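Local coordinates for protein glycosyltransferase (duf1792) (Streptococcus sanguinis, PDB 5V4A) that carries glycosyltransferase activity in a GT-D-fold domain that binds UDP, one part of a longer protein probably tied to export of a serine-rich repeat cell-wall protein, at residues M33-G38 with P48-R53; E56-E61 with E98-I103. One frame throughout, in Å; residues are numbered along the deposited sequence.

Contact 1. Residues M33-G38 with P48-R53; sequences MDLVAG and PELSAR
S51 hydroxyl and L35 carbonyl make the tight point where the end of helix 30-36 meets the first turns of helix 48-58. S51 OG donates to L35 O over 2.6 Å. The hydroxyl comes in from above the carbonyl plane, 65° out of it, with a C=O...donor angle of 112°. It stands beside the serine's own backbone N and anti to its carbonyl carbon (chi1 -69°), which turns it to the neighbouring helix. S51 CB follows it in, 3.3 Å from L35 O, and V36 and S51 bring their CA atoms to 4.8 Å. From the opposite face of the same carbonyl, G38 N donates to L35 O at 2.9 Å, so two bonds grip one oxygen. That second bond belongs to a Schellman motif: G38, at positive phi, is its C-prime residue, and R39 N returns to D34 O. The helix of the GT-D fold thus ends with its last turn bonded both to its own cap and to the next helix, which follows after a connection with neither helix nor strand. Beside the polar bond, L35 and L50 cross obliquely, CD1 of L35 lying 4.0 Å from CD2 of L50. CG of L50, anti to its backbone N, carries CD2 to the L35 side chain. P202 and V206 of helix 201-213 cover this leucine pair, and the side chain of L50 is about 8 Å from bound UDP. The V36 flank is slighter and partly exposed: its one approach is CG2 of V36 at 3.9 Å from S51 O, and L54 and R55 add further contacts. P48 and E49 are exposed, and the CB atoms of P48 and A52 point away from helix 30-36.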
# COMPACT_ATOMS: atom_id res chain seq x y z
N MET A 33 -14.25 -25.05 4.87
CA MET A 33 -15.49 -25.64 4.39
C MET A 33 -15.39 -27.16 4.37
O MET A 33 -16.40 -27.85 4.59
CB MET A 33 -15.84 -25.08 3.01
CG MET A 33 -16.98 -25.79 2.33
SD MET A 33 -18.50 -25.71 3.33
CE MET A 33 -18.79 -23.94 3.41
N ASP A 34 -14.21 -27.71 4.07
CA ASP A 34 -14.00 -29.15 4.19
C ASP A 34 -14.35 -29.64 5.58
O ASP A 34 -15.04 -30.65 5.74
CB ASP A 34 -12.54 -29.49 3.86
CG ASP A 34 -12.36 -29.92 2.43
OD1 ASP A 34 -11.22 -29.83 1.93
OD2 ASP A 34 -13.36 -30.34 1.81
N LEU A 35 -13.84 -28.96 6.61
CA LEU A 35 -14.10 -29.35 7.98
C LEU A 35 -15.56 -29.14 8.37
O LEU A 35 -16.13 -29.94 9.13
CB LEU A 35 -13.19 -28.58 8.92
CG LEU A 35 -11.74 -29.04 9.03
CD1 LEU A 35 -10.89 -27.97 9.68
CD2 LEU A 35 -11.66 -30.35 9.84
N VAL A 36 -16.18 -28.05 7.89
CA VAL A 36 -17.59 -27.82 8.19
C VAL A 36 -18.46 -28.89 7.55
O VAL A 36 -19.56 -29.18 8.04
CB VAL A 36 -18.02 -26.41 7.71
CG1 VAL A 36 -19.52 -26.23 7.85
CG2 VAL A 36 -17.25 -25.34 8.49
N ALA A 37 -17.97 -29.54 6.50
CA ALA A 37 -18.64 -30.68 5.90
C ALA A 37 -18.29 -32.00 6.58
O ALA A 37 -18.70 -33.06 6.10
CB ALA A 37 -18.32 -30.76 4.40
N GLY A 38 -17.57 -31.96 7.70
CA GLY A 38 -17.25 -33.17 8.44
C GLY A 38 -16.07 -33.96 7.91
O GLY A 38 -16.01 -35.17 8.12
N PRO A 48 -15.35 -32.16 16.14
CA PRO A 48 -16.71 -31.62 16.03
C PRO A 48 -16.85 -30.24 16.65
O PRO A 48 -17.67 -29.44 16.18
CB PRO A 48 -17.57 -32.66 16.76
CG PRO A 48 -16.61 -33.28 17.73
CD PRO A 48 -15.29 -33.34 17.01
N GLU A 49 -16.10 -29.94 17.71
CA GLU A 49 -16.19 -28.62 18.32
C GLU A 49 -15.62 -27.55 17.39
O GLU A 49 -16.21 -26.47 17.25
CB GLU A 49 -15.49 -28.61 19.67
CG GLU A 49 -16.34 -29.26 20.76
CD GLU A 49 -15.61 -29.40 22.08
OE1 GLU A 49 -14.42 -29.78 22.08
OE2 GLU A 49 -16.23 -29.14 23.13
N LEU A 50 -14.48 -27.84 16.74
CA LEU A 50 -13.90 -26.93 15.76
C LEU A 50 -14.86 -26.66 14.60
O LEU A 50 -15.13 -25.50 14.27
CB LEU A 50 -12.58 -27.52 15.24
CG LEU A 50 -11.92 -26.81 14.07
CD1 LEU A 50 -11.67 -25.39 14.42
CD2 LEU A 50 -10.61 -27.49 13.67
N SER A 51 -15.35 -27.71 13.96
CA SER A 51 -16.20 -27.55 12.78
C SER A 51 -17.45 -26.74 13.09
O SER A 51 -17.84 -25.86 12.31
CB SER A 51 -16.58 -28.91 12.21
OG SER A 51 -15.45 -29.55 11.65
N ALA A 52 -18.08 -27.01 14.23
CA ALA A 52 -19.26 -26.25 14.62
C ALA A 52 -18.89 -24.80 14.89
O ALA A 52 -19.67 -23.88 14.59
CB ALA A 52 -19.93 -26.88 15.84
N ARG A 53 -17.71 -24.58 15.47
CA ARG A 53 -17.25 -23.22 15.72
C ARG A 53 -16.92 -22.49 14.42
O ARG A 53 -17.16 -21.29 14.31
CB ARG A 53 -16.03 -23.24 16.63
CG ARG A 53 -15.61 -21.86 17.12
CD ARG A 53 -16.62 -21.23 18.07
NE ARG A 53 -16.05 -20.08 18.76
CZ ARG A 53 -16.75 -19.22 19.49
NH1 ARG A 53 -18.06 -19.38 19.64
NH2 ARG A 53 -16.15 -18.20 20.09

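Contact 2. Residues E56-E61 with E98-I103; sequences EIMSME and EKYKNI
This is a mainly apolar contact within the GT-D fold, joining the C-terminal end of helix 48-58 to the last turns of helix 82-103, with strand 66-70 between them in the chain. I103 has the largest share. Its CG2 reaches between two residues of the other segment, 3.9 Å from M58 CB and 4.0 Å from S59 CB. The methionine chain then bends at chi3 (54°) and brings CE to 4.3 Å from CE1 of Y100, obliquely to the ring. Y100 is fixed from outside the two segments: H92 hydrogen-bonds its hydroxyl, and F74 meets its ring edge-to-face. Around the partly exposed S59 the chemistry turns polar. S59 OG takes the crowded position between its backbone N and carbonyl carbon (chi1 69°), and bonds back to E56 O at 2.8 Å, while CA of S59 makes a C-H...O contact with I103 O at 3.4 Å. One water lies between the two backbones, at a short 2.5 Å from S59 O and, in a weak bond, 3.3 Å from I103 O.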
# COMPACT_ATOMS: atom_id res chain seq x y z
N GLU A 56 -20.08 -21.45 12.79
CA GLU A 56 -20.71 -20.35 13.51
C GLU A 56 -20.11 -19.01 13.11
O GLU A 56 -20.83 -18.02 12.95
CB GLU A 56 -20.58 -20.55 15.02
CG GLU A 56 -21.45 -19.57 15.78
CD GLU A 56 -21.26 -19.62 17.29
OE1 GLU A 56 -20.55 -20.51 17.79
OE2 GLU A 56 -21.81 -18.72 17.96
N ILE A 57 -18.78 -18.96 12.99
CA ILE A 57 -18.11 -17.71 12.65
C ILE A 57 -18.39 -17.32 11.21
O ILE A 57 -18.60 -16.13 10.90
CB ILE A 57 -16.60 -17.84 12.94
CG1 ILE A 57 -16.33 -18.13 14.41
CG2 ILE A 57 -15.86 -16.58 12.56
CD1 ILE A 57 -14.88 -18.58 14.65
N MET A 58 -18.45 -18.31 10.31
CA MET A 58 -18.72 -18.06 8.89
C MET A 58 -20.03 -17.33 8.66
O MET A 58 -20.18 -16.63 7.66
CB MET A 58 -18.74 -19.37 8.11
CG MET A 58 -17.40 -20.05 7.95
SD MET A 58 -17.54 -21.58 7.00
CE MET A 58 -18.36 -20.96 5.53
N SER A 59 -21.01 -17.54 9.54
CA SER A 59 -22.35 -17.00 9.37
C SER A 59 -22.50 -15.58 9.91
O SER A 59 -23.59 -15.03 9.86
CB SER A 59 -23.35 -17.92 10.07
OG SER A 59 -23.19 -17.83 11.48
N MET A 60 -21.43 -15.01 10.46
CA MET A 60 -21.43 -13.71 11.11
C MET A 60 -21.23 -12.57 10.12
O MET A 60 -20.58 -12.74 9.08
CB MET A 60 -20.35 -13.69 12.18
CG MET A 60 -20.82 -14.34 13.43
SD MET A 60 -19.48 -14.27 14.57
CE MET A 60 -19.90 -12.75 15.42
N GLU A 61 -21.75 -11.40 10.47
CA GLU A 61 -21.61 -10.22 9.63
C GLU A 61 -20.37 -9.41 10.01
O GLU A 61 -19.95 -9.38 11.17
CB GLU A 61 -22.85 -9.33 9.69
CG GLU A 61 -24.15 -10.11 9.49
CD GLU A 61 -25.38 -9.23 9.56
OE1 GLU A 61 -25.39 -8.29 10.39
OE2 GLU A 61 -26.34 -9.48 8.80
N GLU A 98 -24.18 -24.90 -2.24
CA GLU A 98 -25.40 -24.79 -1.46
C GLU A 98 -25.13 -24.68 0.03
O GLU A 98 -25.96 -24.13 0.76
CB GLU A 98 -26.31 -26.00 -1.75
CG GLU A 98 -27.74 -25.85 -1.26
CD GLU A 98 -28.51 -24.77 -2.00
OE1 GLU A 98 -29.41 -24.15 -1.39
OE2 GLU A 98 -28.23 -24.56 -3.20
N LYS A 99 -23.97 -25.16 0.50
CA LYS A 99 -23.60 -24.93 1.89
C LYS A 99 -23.19 -23.48 2.11
O LYS A 99 -23.58 -22.85 3.10
CB LYS A 99 -22.46 -25.87 2.30
CG LYS A 99 -22.91 -27.30 2.60
CD LYS A 99 -21.92 -28.05 3.48
CE LYS A 99 -22.31 -29.51 3.58
NZ LYS A 99 -23.62 -29.63 4.29
N TYR A 100 -22.40 -22.92 1.18
CA TYR A 100 -22.05 -21.50 1.28
C TYR A 100 -23.29 -20.63 1.33
O TYR A 100 -23.41 -19.75 2.20
CB TYR A 100 -21.16 -21.09 0.10
CG TYR A 100 -19.71 -21.51 0.24
CD1 TYR A 100 -18.88 -20.89 1.16
CD2 TYR A 100 -19.17 -22.49 -0.58
CE1 TYR A 100 -17.55 -21.25 1.28
CE2 TYR A 100 -17.84 -22.87 -0.47
CZ TYR A 100 -17.04 -22.25 0.47
OH TYR A 100 -15.71 -22.61 0.59
N LYS A 101 -24.24 -20.85 0.42
CA LYS A 101 -25.46 -20.05 0.41
C LYS A 101 -26.29 -20.26 1.68
O LYS A 101 -26.98 -19.34 2.13
CB LYS A 101 -26.29 -20.35 -0.84
CG LYS A 101 -25.56 -20.02 -2.13
CD LYS A 101 -26.38 -20.30 -3.37
CE LYS A 101 -27.03 -21.67 -3.33
NZ LYS A 101 -27.76 -22.01 -4.60
N ASN A 102 -26.21 -21.45 2.28
CA ASN A 102 -26.98 -21.71 3.49
C ASN A 102 -26.35 -21.08 4.73
O ASN A 102 -27.06 -20.54 5.59
CB ASN A 102 -27.17 -23.21 3.68
CG ASN A 102 -28.51 -23.69 3.18
OD1 ASN A 102 -29.54 -23.50 3.84
ND2 ASN A 102 -28.51 -24.32 2.01
N ILE A 103 -25.02 -21.16 4.86
CA ILE A 103 -24.36 -20.63 6.04
C ILE A 103 -24.11 -19.12 5.91
O ILE A 103 -24.28 -18.36 6.86
CB ILE A 103 -23.03 -21.37 6.29
CG1 ILE A 103 -23.25 -22.88 6.46
CG2 ILE A 103 -22.32 -20.79 7.52
CD1 ILE A 103 -21.98 -23.71 6.32
O HOH W 1 -25.24 -15.37 8.01

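How the contacts relate
Contacts 1 and 2 use the two ends of helix 48-58: its first turns meet helix 30-36, and its end meets helix 82-103. Their centres lie 12 Å apart on the same side of the chain's centre. Contact 1 is the more buried and is tied by a direct hydroxyl-to-carbonyl bond; contact 2 is partly buried, relies on apolar packing and has a water between the backbones at its edge. They join through helix 30-36: M33 CE lies 3.7 Å from M58 CE, and V36 CG1 lies 3.8 Å from I103 CD1. The three helices therefore meet in a continuous run of apolar contacts, with contact 1 nearer to bound UDP.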